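D-alanyl-D-alanine carboxypeptidase (Vibrio cholerae, PDB 5TR7) probably removes the terminal D-alanine from peptidoglycan precursor peptides, as a penicillin-binding serine carboxypeptidase of the peptidase S11 family. Local coordinates at residues 89-94 / 165-170; 184-189 / 231-236; 212-217 / 223-228. All blocks are in the same frame, centred on the assembly; numbering follows the deposited sequence.

Contact 1: 89-94 / 165-170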
ATOM      1  N   ASP A  89      -4.816   6.185 -14.806  1.00 48.80           N
ATOM      2  CA  ASP A  89      -3.414   6.416 -14.935  1.00 48.51           C
ATOM      3  C   ASP A  89      -2.857   6.928 -13.608  1.00 53.38           C
ATOM      4  O   ASP A  89      -1.799   6.463 -13.156  1.00 52.09           O
ATOM      5  CB  ASP A  89      -3.141   7.365 -16.081  1.00 51.26           C
ATOM      6  CG  ASP A  89      -3.403   6.760 -17.418  1.00 54.60           C
ATOM      7  OD1 ASP A  89      -2.914   5.617 -17.623  1.00 50.86           O
ATOM      8  OD2 ASP A  89      -3.996   7.459 -18.299  1.00 55.74           O
ATOM      9  N   LEU A  90      -3.542   7.870 -12.973  1.00 50.64           N
ATOM     10  CA  LEU A  90      -3.078   8.325 -11.675  1.00 55.95           C
ATOM     11  C   LEU A  90      -3.037   7.165 -10.645  1.00 57.79           C
ATOM     12  O   LEU A  90      -2.131   7.076  -9.791  1.00 51.15           O
ATOM     13  CB  LEU A  90      -3.974   9.461 -11.140  1.00 56.25           C
ATOM     14  CG  LEU A  90      -3.762  10.833 -11.808  1.00 57.80           C
ATOM     15  CD1 LEU A  90      -4.807  11.828 -11.257  1.00 57.24           C
ATOM     16  CD2 LEU A  90      -2.353  11.404 -11.615  1.00 53.06           C
ATOM     17  N   ASN A  91      -4.078   6.330 -10.693  1.00 57.27           N
ATOM     18  CA  ASN A  91      -4.163   5.150  -9.836  1.00 60.06           C
ATOM     19  C   ASN A  91      -2.969   4.244  -9.925  1.00 54.37           C
ATOM     20  O   ASN A  91      -2.432   3.823  -8.932  1.00 51.78           O
ATOM     21  CB  ASN A  91      -5.377   4.374 -10.236  1.00 67.09           C
ATOM     22  CG  ASN A  91      -6.398   4.478  -9.265  1.00 69.00           C
ATOM     23  OD1 ASN A  91      -7.322   5.287  -9.363  1.00 82.87           O
ATOM     24  ND2 ASN A  91      -6.215   3.707  -8.225  1.00 69.24           N
ATOM     25  N   ARG A  92      -2.607   3.909 -11.149  1.00 47.35           N
ATOM     26  CA  ARG A  92      -1.389   3.126 -11.391  1.00 46.71           C
ATOM     27  C   ARG A  92      -0.160   3.864 -10.958  1.00 44.93           C
ATOM     28  O   ARG A  92       0.774   3.265 -10.462  1.00 50.33           O
ATOM     29  CB  ARG A  92      -1.292   2.691 -12.832  1.00 49.04           C
ATOM     30  CG  ARG A  92      -2.373   1.723 -13.148  1.00 47.90           C
ATOM     31  CD  ARG A  92      -2.406   1.267 -14.585  1.00 55.09           C
ATOM     32  NE  ARG A  92      -3.242   0.084 -14.618  1.00 55.45           N
ATOM     33  CZ  ARG A  92      -4.573   0.097 -14.462  1.00 56.80           C
ATOM     34  NH1 ARG A  92      -5.253   1.229 -14.326  1.00 54.55           N
ATOM     35  NH2 ARG A  92      -5.229  -1.050 -14.479  1.00 56.63           N
ATOM     36  N   GLY A  93      -0.133   5.166 -11.120  1.00 47.78           N
ATOM     37  CA  GLY A  93       1.044   5.898 -10.602  1.00 50.01           C
ATOM     38  C   GLY A  93       1.196   5.750  -9.104  1.00 56.77           C
ATOM     39  O   GLY A  93       2.307   5.617  -8.530  1.00 47.72           O
ATOM     40  N   ILE A  94       0.054   5.761  -8.434  1.00 50.29           N
ATOM     41  CA  ILE A  94       0.072   5.567  -6.999  1.00 52.58           C
ATOM     42  C   ILE A  94       0.519   4.132  -6.614  1.00 52.02           C
ATOM     43  O   ILE A  94       1.417   3.911  -5.836  1.00 49.04           O
ATOM     44  CB  ILE A  94      -1.343   5.814  -6.410  1.00 47.98           C
ATOM     45  CG1 ILE A  94      -1.699   7.301  -6.523  1.00 47.54           C
ATOM     46  CG2 ILE A  94      -1.450   5.255  -4.975  1.00 49.62           C
ATOM     47  CD1 ILE A  94      -3.154   7.658  -6.124  1.00 52.28           C
ATOM     48  N   PRO A 165     -11.755  -5.347  -4.937  1.00 48.54           N
ATOM     49  CA  PRO A 165     -10.955  -6.298  -5.817  1.00 51.11           C
ATOM     50  C   PRO A 165     -10.397  -5.676  -7.115  1.00 48.72           C
ATOM     51  O   PRO A 165      -9.281  -5.936  -7.477  1.00 54.22           O
ATOM     52  CB  PRO A 165     -11.897  -7.489  -6.053  1.00 44.97           C
ATOM     53  CG  PRO A 165     -13.325  -7.003  -5.583  1.00 53.90           C
ATOM     54  CD  PRO A 165     -13.137  -5.804  -4.638  1.00 54.46           C
ATOM     55  N   GLU A 166     -11.155  -4.789  -7.735  1.00 53.52           N
ATOM     56  CA  GLU A 166     -10.738  -4.085  -8.965  1.00 50.77           C
ATOM     57  C   GLU A 166      -9.592  -3.189  -8.692  1.00 48.24           C
ATOM     58  O   GLU A 166      -8.767  -2.974  -9.560  1.00 56.47           O
ATOM     59  CB  GLU A 166     -11.873  -3.361  -9.655  1.00 59.40           C
ATOM     60  CG  GLU A 166     -12.991  -4.315 -10.212  1.00 79.74           C
ATOM     61  CD  GLU A 166     -12.556  -5.376 -11.214  1.00 74.21           C
ATOM     62  OE1 GLU A 166     -11.723  -5.056 -12.065  1.00 87.67           O
ATOM     63  OE2 GLU A 166     -12.866  -6.599 -11.057  1.00 97.37           O
ATOM     64  N   GLU A 167      -9.528  -2.681  -7.481  1.00 53.90           N
ATOM     65  CA  GLU A 167      -8.382  -1.880  -7.130  1.00 50.91           C
ATOM     66  C   GLU A 167      -7.243  -2.823  -6.841  1.00 47.84           C
ATOM     67  O   GLU A 167      -6.139  -2.576  -7.293  1.00 51.88           O
ATOM     68  CB  GLU A 167      -8.577  -1.068  -5.853  1.00 55.77           C
ATOM     69  CG  GLU A 167      -8.855   0.384  -5.857  1.00 61.18           C
ATOM     70  CD  GLU A 167      -7.964   1.313  -6.722  1.00 67.31           C
ATOM     71  OE1 GLU A 167      -6.979   2.131  -6.316  1.00 56.85           O
ATOM     72  OE2 GLU A 167      -8.581   1.328  -7.799  1.00 50.96           O
ATOM     73  N   TYR A 168      -7.511  -3.921  -6.103  1.00 48.32           N
ATOM     74  CA  TYR A 168      -6.444  -4.864  -5.694  1.00 47.08           C
ATOM     75  C   TYR A 168      -5.740  -5.506  -6.872  1.00 52.18           C
ATOM     76  O   TYR A 168      -4.551  -5.776  -6.788  1.00 47.04           O
ATOM     77  CB  TYR A 168      -6.980  -5.975  -4.772  1.00 48.99           C
ATOM     78  CG  TYR A 168      -5.874  -6.873  -4.313  1.00 50.67           C
ATOM     79  CD1 TYR A 168      -4.929  -6.402  -3.440  1.00 48.56           C
ATOM     80  CD2 TYR A 168      -5.723  -8.185  -4.825  1.00 46.77           C
ATOM     81  CE1 TYR A 168      -3.870  -7.176  -3.069  1.00 46.37           C
ATOM     82  CE2 TYR A 168      -4.615  -8.943  -4.490  1.00 51.27           C
ATOM     83  CZ  TYR A 168      -3.707  -8.416  -3.585  1.00 51.87           C
ATOM     84  OH  TYR A 168      -2.638  -9.107  -3.134  1.00 51.42           O
ATOM     85  N   ALA A 169      -6.474  -5.737  -7.955  1.00 46.41           N
ATOM     86  CA  ALA A 169      -5.861  -6.395  -9.126  1.00 56.47           C
ATOM     87  C   ALA A 169      -4.699  -5.598  -9.648  1.00 50.26           C
ATOM     88  O   ALA A 169      -3.695  -6.145 -10.129  1.00 52.34           O
ATOM     89  CB  ALA A 169      -6.865  -6.597 -10.244  1.00 54.08           C
ATOM     90  N   ILE A 170      -4.774  -4.300  -9.442  1.00 50.06           N
ATOM     91  CA  ILE A 170      -3.735  -3.452  -9.976  1.00 49.66           C
ATOM     92  C   ILE A 170      -2.354  -3.669  -9.291  1.00 45.16           C
ATOM     93  O   ILE A 170      -1.351  -3.396  -9.893  1.00 47.09           O
ATOM     94  CB  ILE A 170      -4.186  -1.992  -9.947  1.00 47.73           C
ATOM     95  CG1 ILE A 170      -5.474  -1.798 -10.772  1.00 59.24           C
ATOM     96  CG2 ILE A 170      -3.111  -1.069 -10.516  1.00 55.79           C
ATOM     97  CD1 ILE A 170      -6.066  -0.378 -10.622  1.00 52.44           C
TER
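Asn91 reaches from helix 87-95 to Glu167 on the short helix 165-168, and its amide ND2 lies 2.6 Å from Glu167 OE1. The bond is weak despite the short distance, because the N-H...O angle is only 116°. The amide and carboxylate planes are turned 72° apart, and the two side chains meet at about a right angle. The Glu167 chain bends at chi2 (-49°), which brings its carboxylate round to the amide. Beside this polar pair, Ile170 packs on Arg92. Ile170 CG1 comes over one face of the guanidinium, 3.8 Å from Arg92 NH2. Nearer the Arg92 backbone, its CG meets Ile170 CG2 at 3.9 Å. The Arg92 chain runs extended from CG to NE, and NE makes a salt bridge to Glu173, which holds the side chain across Ile170 at about a right angle. Further out, Ile45 and Ser42 of helix 37-50 pack against Glu167, and Ile45 also touches Asn91. The contact thus joins two helical pieces of the catalytic domain. Glu167 is buried, and its side chain lies about 9 Å from that of Lys38, the predicted proton acceptor. A carboxylate so placed could add negative potential to the neighbourhood of the active site.

Contact 2: 184-189 / 231-236. With NO2 (nitrite ion), chain F.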
ATOM      1  N   TYR A 184       9.052   0.335 -12.502  1.00 54.12           N
ATOM      2  CA  TYR A 184       8.703  -0.977 -12.050  1.00 52.87           C
ATOM      3  C   TYR A 184       8.097  -1.024 -10.679  1.00 54.90           C
ATOM      4  O   TYR A 184       8.420  -0.274  -9.810  1.00 53.38           O
ATOM      5  CB  TYR A 184       9.937  -1.941 -12.086  1.00 56.15           C
ATOM      6  CG  TYR A 184      10.264  -2.245 -13.502  1.00 62.28           C
ATOM      7  CD1 TYR A 184      11.080  -1.379 -14.232  1.00 66.48           C
ATOM      8  CD2 TYR A 184       9.623  -3.287 -14.189  1.00 68.90           C
ATOM      9  CE1 TYR A 184      11.327  -1.592 -15.588  1.00 67.57           C
ATOM     10  CE2 TYR A 184       9.857  -3.507 -15.540  1.00 68.87           C
ATOM     11  CZ  TYR A 184      10.717  -2.660 -16.228  1.00 68.90           C
ATOM     12  OH  TYR A 184      10.933  -2.892 -17.555  1.00 75.84           O
ATOM     13  N   ASN A 185       7.214  -1.988 -10.506  1.00 50.19           N
ATOM     14  CA  ASN A 185       6.660  -2.269  -9.223  1.00 48.54           C
ATOM     15  C   ASN A 185       7.805  -2.813  -8.385  1.00 50.82           C
ATOM     16  O   ASN A 185       8.443  -3.759  -8.806  1.00 47.66           O
ATOM     17  CB  ASN A 185       5.559  -3.336  -9.369  1.00 42.46           C
ATOM     18  CG  ASN A 185       4.744  -3.470  -8.172  1.00 48.92           C
ATOM     19  OD1 ASN A 185       5.266  -3.437  -7.053  1.00 46.01           O
ATOM     20  ND2 ASN A 185       3.399  -3.606  -8.380  1.00 51.94           N
ATOM     21  N   ARG A 186       8.088  -2.196  -7.250  1.00 51.04           N
ATOM     22  CA  ARG A 186       9.159  -2.575  -6.319  1.00 49.30           C
ATOM     23  C   ARG A 186       8.878  -3.846  -5.528  1.00 46.35           C
ATOM     24  O   ARG A 186       9.725  -4.299  -4.762  1.00 46.77           O
ATOM     25  CB  ARG A 186       9.337  -1.417  -5.309  1.00 53.99           C
ATOM     26  CG  ARG A 186      10.048  -0.158  -5.750  1.00 57.25           C
ATOM     27  CD  ARG A 186      11.498  -0.143  -5.191  1.00 69.09           C
ATOM     28  NE  ARG A 186      11.865   1.186  -4.685  1.00 73.80           N
ATOM     29  CZ  ARG A 186      12.793   1.469  -3.750  1.00 73.22           C
ATOM     30  NH1 ARG A 186      12.973   2.717  -3.371  1.00 90.49           N
ATOM     31  NH2 ARG A 186      13.512   0.562  -3.136  1.00 77.78           N
ATOM     32  N   ASN A 187       7.665  -4.427  -5.615  1.00 48.49           N
ATOM     33  CA  ASN A 187       7.430  -5.704  -4.954  1.00 44.73           C
ATOM     34  C   ASN A 187       8.018  -6.858  -5.822  1.00 51.16           C
ATOM     35  O   ASN A 187       7.364  -7.426  -6.712  1.00 46.55           O
ATOM     36  CB  ASN A 187       5.953  -5.876  -4.740  1.00 45.73           C
ATOM     37  CG  ASN A 187       5.600  -7.145  -4.054  1.00 47.69           C
ATOM     38  OD1 ASN A 187       6.446  -7.841  -3.506  1.00 50.01           O
ATOM     39  ND2 ASN A 187       4.307  -7.460  -4.057  1.00 50.56           N
ATOM     40  N   GLY A 188       9.267  -7.162  -5.564  1.00 50.46           N
ATOM     41  CA  GLY A 188      10.026  -8.182  -6.279  1.00 57.94           C
ATOM     42  C   GLY A 188       9.428  -9.570  -6.198  1.00 60.99           C
ATOM     43  O   GLY A 188       9.559 -10.358  -7.137  1.00 54.10           O
ATOM     44  N   LEU A 189       8.672  -9.841  -5.130  1.00 56.74           N
ATOM     45  CA  LEU A 189       8.012 -11.141  -5.018  1.00 48.36           C
ATOM     46  C   LEU A 189       7.014 -11.422  -6.120  1.00 45.48           C
ATOM     47  O   LEU A 189       6.685 -12.590  -6.366  1.00 51.67           O
ATOM     48  CB  LEU A 189       7.383 -11.343  -3.645  1.00 49.25           C
ATOM     49  CG  LEU A 189       8.371 -11.548  -2.477  1.00 52.83           C
ATOM     50  CD1 LEU A 189       7.533 -11.747  -1.248  1.00 47.77           C
ATOM     51  CD2 LEU A 189       9.317 -12.749  -2.643  1.00 53.99           C
ATOM     52  N   ASP A 231      16.577  -4.781   6.838  1.00 60.12           N
ATOM     53  CA  ASP A 231      17.778  -4.059   6.470  1.00 62.02           C
ATOM     54  C   ASP A 231      18.035  -3.734   4.993  1.00 55.83           C
ATOM     55  O   ASP A 231      18.810  -2.856   4.747  1.00 56.54           O
ATOM     56  CB  ASP A 231      18.977  -4.747   7.141  1.00 66.53           C
ATOM     57  CG  ASP A 231      18.981  -4.532   8.693  1.00 68.13           C
ATOM     58  OD1 ASP A 231      18.221  -3.685   9.213  1.00 61.25           O
ATOM     59  OD2 ASP A 231      19.796  -5.168   9.392  1.00 76.05           O
ATOM     60  N   ASN A 232      17.420  -4.409   4.037  1.00 52.08           N
ATOM     61  CA  ASN A 232      17.675  -4.118   2.615  1.00 51.59           C
ATOM     62  C   ASN A 232      16.630  -4.791   1.811  1.00 49.47           C
ATOM     63  O   ASN A 232      15.867  -5.583   2.360  1.00 54.87           O
ATOM     64  CB  ASN A 232      19.061  -4.618   2.190  1.00 56.44           C
ATOM     65  CG  ASN A 232      19.272  -6.052   2.556  1.00 62.27           C
ATOM     66  OD1 ASN A 232      18.659  -6.959   1.982  1.00 61.43           O
ATOM     67  ND2 ASN A 232      20.113  -6.279   3.540  1.00 69.46           N
ATOM     68  N   GLU A 233      16.568  -4.452   0.532  1.00 50.19           N
ATOM     69  CA  GLU A 233      15.550  -4.997  -0.355  1.00 51.28           C
ATOM     70  C   GLU A 233      15.570  -6.521  -0.430  1.00 55.08           C
ATOM     71  O   GLU A 233      14.509  -7.119  -0.455  1.00 64.23           O
ATOM     72  CB  GLU A 233      15.560  -4.337  -1.723  1.00 55.60           C
ATOM     73  CG  GLU A 233      14.960  -2.938  -1.628  1.00 61.49           C
ATOM     74  CD  GLU A 233      14.741  -2.305  -2.961  1.00 64.25           C
ATOM     75  OE1 GLU A 233      15.733  -1.805  -3.516  1.00 66.96           O
ATOM     76  OE2 GLU A 233      13.561  -2.256  -3.430  1.00 63.64           O
ATOM     77  N   ASN A 234      16.747  -7.148  -0.383  1.00 54.29           N
ATOM     78  CA  ASN A 234      16.803  -8.612  -0.435  1.00 59.12           C
ATOM     79  C   ASN A 234      16.185  -9.280   0.763  1.00 59.57           C
ATOM     80  O   ASN A 234      15.403 -10.219   0.592  1.00 54.58           O
ATOM     81  CB  ASN A 234      18.209  -9.063  -0.684  1.00 60.05           C
ATOM     82  CG  ASN A 234      18.654  -8.684  -2.085  1.00 70.27           C
ATOM     83  OD1 ASN A 234      17.807  -8.567  -3.023  1.00 77.29           O
ATOM     84  ND2 ASN A 234      19.956  -8.494  -2.265  1.00 78.60           N
ATOM     85  N   ALA A 235      16.446  -8.709   1.945  1.00 53.57           N
ATOM     86  CA  ALA A 235      15.877  -9.199   3.148  1.00 50.04           C
ATOM     87  C   ALA A 235      14.354  -8.971   3.108  1.00 53.14           C
ATOM     88  O   ALA A 235      13.595  -9.855   3.481  1.00 55.95           O
ATOM     89  CB  ALA A 235      16.506  -8.489   4.352  1.00 56.40           C
ATOM     90  N   ARG A 236      13.895  -7.808   2.677  1.00 52.39           N
ATOM     91  CA  ARG A 236      12.443  -7.575   2.589  1.00 53.64           C
ATOM     92  C   ARG A 236      11.740  -8.767   1.799  1.00 49.18           C
ATOM     93  O   ARG A 236      10.757  -9.364   2.254  1.00 52.11           O
ATOM     94  CB  ARG A 236      12.209  -6.250   1.893  1.00 53.51           C
ATOM     95  CG  ARG A 236      10.790  -6.016   1.493  1.00 56.70           C
ATOM     96  CD  ARG A 236      10.526  -4.581   1.200  1.00 58.92           C
ATOM     97  NE  ARG A 236      11.169  -4.024  -0.002  1.00 56.80           N
ATOM     98  CZ  ARG A 236      11.100  -2.716  -0.273  1.00 57.32           C
ATOM     99  NH1 ARG A 236      10.481  -1.886   0.576  1.00 51.30           N
ATOM    100  NH2 ARG A 236      11.633  -2.188  -1.352  1.00 63.42           N
TER
HETATM  101  N   NO2 F 403      11.093  -5.999  -2.598  1.00 72.24           N
HETATM  102  O1  NO2 F 403      11.358  -6.556  -3.644  1.00 72.50           O
HETATM  103  O2  NO2 F 403      12.089  -5.121  -2.208  1.00 68.05           O
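Glu233 OE2 is gripped by two arginines in a salt-bridge network joining Arg186 of loop 184-189 to Glu233 and Arg236 at the start of helix 233-251. Arg186 NH2 donates to Glu233 OE2 at 2.8 Å with a nearly straight N-H...O angle of 164°. The oxygen lies in the guanidinium plane, but the nitrogen comes from above the carboxylate plane, and the two planes are 69° apart. Bends at chi2 and chi3 turn the Arg186 chain toward the glutamate. Arg236 NH2 makes a second, weaker bond to the same Glu233 OE2, also 2.8 Å. The shared carboxylate probably offsets the closeness of the two guanidinium groups.

A nitrite ion, probably from the crystallisation liquor, sits between the loop and the helix. Its O2 meets the edge of the Arg236 guanidinium, with NE at 2.6 Å and NH2 giving a weak bond. Arg236 NH1 is held by the carbonyl of Asn211. Asn185 OD1 accepts from Asn187 N in an Asx turn, which shapes the loop just before Gly188. At the helix start, Asn232 is the N-cap, its OD1 accepting from Ala235 N. The other nitrite oxygen, O1, takes a hydrogen bond from the backbone N of Gly188 at 2.9 Å.

Contact 3: 212-217 / 223-228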
ATOM      1  N   LEU A 212       7.318  -4.351   3.661  1.00 51.56           N
ATOM      2  CA  LEU A 212       6.479  -4.948   2.675  1.00 46.33           C
ATOM      3  C   LEU A 212       5.182  -5.478   3.242  1.00 45.19           C
ATOM      4  O   LEU A 212       5.188  -6.171   4.245  1.00 47.49           O
ATOM      5  CB  LEU A 212       7.205  -6.125   2.018  1.00 48.15           C
ATOM      6  CG  LEU A 212       6.393  -6.848   0.925  1.00 48.94           C
ATOM      7  CD1 LEU A 212       5.897  -5.931  -0.190  1.00 52.32           C
ATOM      8  CD2 LEU A 212       7.278  -7.929   0.305  1.00 50.70           C
ATOM      9  N   VAL A 213       4.080  -5.178   2.580  1.00 47.87           N
ATOM     10  CA  VAL A 213       2.775  -5.785   2.886  1.00 49.01           C
ATOM     11  C   VAL A 213       2.568  -6.726   1.710  1.00 44.01           C
ATOM     12  O   VAL A 213       2.461  -6.256   0.593  1.00 44.30           O
ATOM     13  CB  VAL A 213       1.629  -4.799   2.992  1.00 51.91           C
ATOM     14  CG1 VAL A 213       0.337  -5.513   3.307  1.00 55.89           C
ATOM     15  CG2 VAL A 213       1.897  -3.897   4.122  1.00 49.55           C
ATOM     16  N   SER A 214       2.510  -8.034   1.946  1.00 44.48           N
ATOM     17  CA  SER A 214       2.336  -8.968   0.861  1.00 46.47           C
ATOM     18  C   SER A 214       1.118  -9.847   1.043  1.00 54.87           C
ATOM     19  O   SER A 214       0.616  -9.924   2.130  1.00 52.32           O
ATOM     20  CB  SER A 214       3.587  -9.861   0.740  1.00 47.75           C
ATOM     21  OG  SER A 214       3.834 -10.533   1.976  1.00 54.65           O
ATOM     22  N   SER A 215       0.637 -10.470  -0.050  1.00 47.33           N
ATOM     23  CA  SER A 215      -0.410 -11.431   0.015  1.00 49.95           C
ATOM     24  C   SER A 215      -0.097 -12.484  -1.033  1.00 51.31           C
ATOM     25  O   SER A 215       0.408 -12.154  -2.070  1.00 55.82           O
ATOM     26  CB  SER A 215      -1.812 -10.820  -0.215  1.00 50.73           C
ATOM     27  OG  SER A 215      -2.831 -11.785  -0.014  1.00 54.11           O
ATOM     28  N   ALA A 216      -0.485 -13.731  -0.774  1.00 50.19           N
ATOM     29  CA  ALA A 216      -0.241 -14.818  -1.680  1.00 53.84           C
ATOM     30  C   ALA A 216      -1.256 -15.874  -1.498  1.00 48.70           C
ATOM     31  O   ALA A 216      -1.908 -15.948  -0.446  1.00 53.83           O
ATOM     32  CB  ALA A 216       1.167 -15.419  -1.400  1.00 51.04           C
ATOM     33  N   THR A 217      -1.374 -16.710  -2.529  1.00 45.53           N
ATOM     34  CA  THR A 217      -2.278 -17.835  -2.487  1.00 53.05           C
ATOM     35  C   THR A 217      -1.528 -19.120  -2.824  1.00 63.72           C
ATOM     36  O   THR A 217      -0.479 -19.105  -3.479  1.00 59.69           O
ATOM     37  CB  THR A 217      -3.457 -17.707  -3.452  1.00 49.26           C
ATOM     38  OG1 THR A 217      -2.986 -17.604  -4.778  1.00 52.37           O
ATOM     39  CG2 THR A 217      -4.312 -16.487  -3.147  1.00 52.07           C
ATOM     40  N   LEU A 223      -2.905 -15.815   2.349  1.00 48.47           N
ATOM     41  CA  LEU A 223      -2.295 -15.196   3.504  1.00 49.84           C
ATOM     42  C   LEU A 223      -1.976 -13.773   3.231  1.00 46.29           C
ATOM     43  O   LEU A 223      -1.753 -13.415   2.102  1.00 47.28           O
ATOM     44  CB  LEU A 223      -0.987 -15.882   3.846  1.00 53.85           C
ATOM     45  CG  LEU A 223      -1.034 -17.381   4.155  1.00 56.45           C
ATOM     46  CD1 LEU A 223       0.410 -17.953   4.131  1.00 56.86           C
ATOM     47  CD2 LEU A 223      -1.719 -17.603   5.515  1.00 53.41           C
ATOM     48  N   VAL A 224      -1.961 -12.968   4.291  1.00 55.28           N
ATOM     49  CA  VAL A 224      -1.528 -11.581   4.224  1.00 50.82           C
ATOM     50  C   VAL A 224      -0.370 -11.476   5.216  1.00 52.87           C
ATOM     51  O   VAL A 224      -0.507 -11.888   6.365  1.00 59.79           O
ATOM     52  CB  VAL A 224      -2.635 -10.620   4.613  1.00 52.68           C
ATOM     53  CG1 VAL A 224      -2.099  -9.202   4.628  1.00 61.37           C
ATOM     54  CG2 VAL A 224      -3.758 -10.698   3.610  1.00 58.18           C
ATOM     55  N   ALA A 225       0.756 -10.955   4.774  1.00 46.67           N
ATOM     56  CA  ALA A 225       1.923 -10.740   5.642  1.00 47.44           C
ATOM     57  C   ALA A 225       2.419  -9.308   5.597  1.00 48.23           C
ATOM     58  O   ALA A 225       2.281  -8.602   4.585  1.00 45.53           O
ATOM     59  CB  ALA A 225       3.067 -11.659   5.246  1.00 49.80           C
ATOM     60  N   VAL A 226       2.858  -8.836   6.747  1.00 46.47           N
ATOM     61  CA  VAL A 226       3.412  -7.493   6.832  1.00 53.20           C
ATOM     62  C   VAL A 226       4.778  -7.635   7.506  1.00 51.23           C
ATOM     63  O   VAL A 226       4.907  -8.290   8.555  1.00 55.19           O
ATOM     64  CB  VAL A 226       2.527  -6.594   7.720  1.00 51.32           C
ATOM     65  CG1 VAL A 226       3.124  -5.223   7.849  1.00 57.18           C
ATOM     66  CG2 VAL A 226       1.129  -6.544   7.166  1.00 51.40           C
ATOM     67  N   VAL A 227       5.789  -7.048   6.894  1.00 51.46           N
ATOM     68  CA  VAL A 227       7.171  -7.079   7.462  1.00 52.31           C
ATOM     69  C   VAL A 227       7.635  -5.642   7.488  1.00 48.10           C
ATOM     70  O   VAL A 227       7.553  -4.953   6.510  1.00 48.77           O
ATOM     71  CB  VAL A 227       8.082  -8.024   6.646  1.00 53.59           C
ATOM     72  CG1 VAL A 227       9.491  -8.021   7.152  1.00 60.67           C
ATOM     73  CG2 VAL A 227       7.548  -9.448   6.777  1.00 56.55           C
ATOM     74  N   MET A 228       8.056  -5.179   8.649  1.00 54.18           N
ATOM     75  CA  MET A 228       8.500  -3.789   8.798  1.00 57.76           C
ATOM     76  C   MET A 228       9.892  -3.712   9.320  1.00 50.68           C
ATOM     77  O   MET A 228      10.233  -4.395  10.259  1.00 56.73           O
ATOM     78  CB  MET A 228       7.610  -3.037   9.812  1.00 56.74           C
ATOM     79  CG  MET A 228       6.133  -3.169   9.486  1.00 62.69           C
ATOM     80  SD  MET A 228       5.612  -2.330   7.976  1.00 65.54           S
ATOM     81  CE  MET A 228       5.661  -0.630   8.693  1.00 64.92           C
TER
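Val213 and Val226 lie side by side on neighbouring antiparallel strands, with Val213 CG1 4.1 Å from Val226 CG2. They form a non-hydrogen-bonded pair and point the same way, with CG1 anti to the backbone N in both (chi1 180° and 178°). Ser215 and Val224 form the next such pair on this face. Ser215 OG donates to Leu223 O at 2.9 Å, while Ala216 N donates to the same carbonyl oxygen at 3.2 Å. That oxygen is therefore gripped twice from one strand. Ser215 OG is anti to its own backbone nitrogen (chi1 -174°), which turns it to the Leu223 carbonyl, and it is also hydrogen-bonded to Arg222 NH2.

The hydrogen-bonded pairs are Leu212 with Val227, Ser214 with Ala225 and Ala216 with Leu223. Their side chains lie on the other face. There Ser214 OG touches Ala225 CB at 3.5 Å. The backbone ladder is close here, with Ser214 N 2.7 Å from Ala225 O. Between these bonds, CA-H...O contacts add to the ladder, such as Val213 CA to Ala225 O.

The tight part is this buried middle. Toward the hairpin turn the contact is looser: Thr217 is partly exposed, points away and makes no contact with 223-228.

Helices cover both faces. Ala154 and Ile161 of helix 150-163 pack against Val226 and Ser215, while Ser240 of helix 233-251 packs against Leu212 and Val227, and Phe248 against Leu223. Along its other edge, strand 209-218 pairs with strand 196-205; there the backbone of Val213 bonds to Ile200 and Lys201, the latter a predicted substrate-binding residue. The arrangement is a beta hairpin in the five-stranded antiparallel sheet, flanked by helices, of the penicillin-binding protein and serine beta-lactamase fold.

In the fold
Contact 1 closes first along the chain. Contact 2 opens later, and the hairpin of contact 3 falls between its two segments. Contact 1 lies in the helical part of the domain, its centre about 19 Å from that of contact 2 and 18 Å from that of contact 3. Contacts 2 and 3 are closer, with centres about 12 Å apart, and strand 221-230 leads into helix 233-251. They touch where Arg236 CG packs on Leu212 CB at 3.6 Å. Contacts 1 and 3 meet through Tyr168 OH and Ser215 CB, 3.5 Å apart; contacts 1 and 2 do not touch. Each has a side chain within about 10 Å of predicted active-site Lys38 or Ser98 or substrate-binding Lys201.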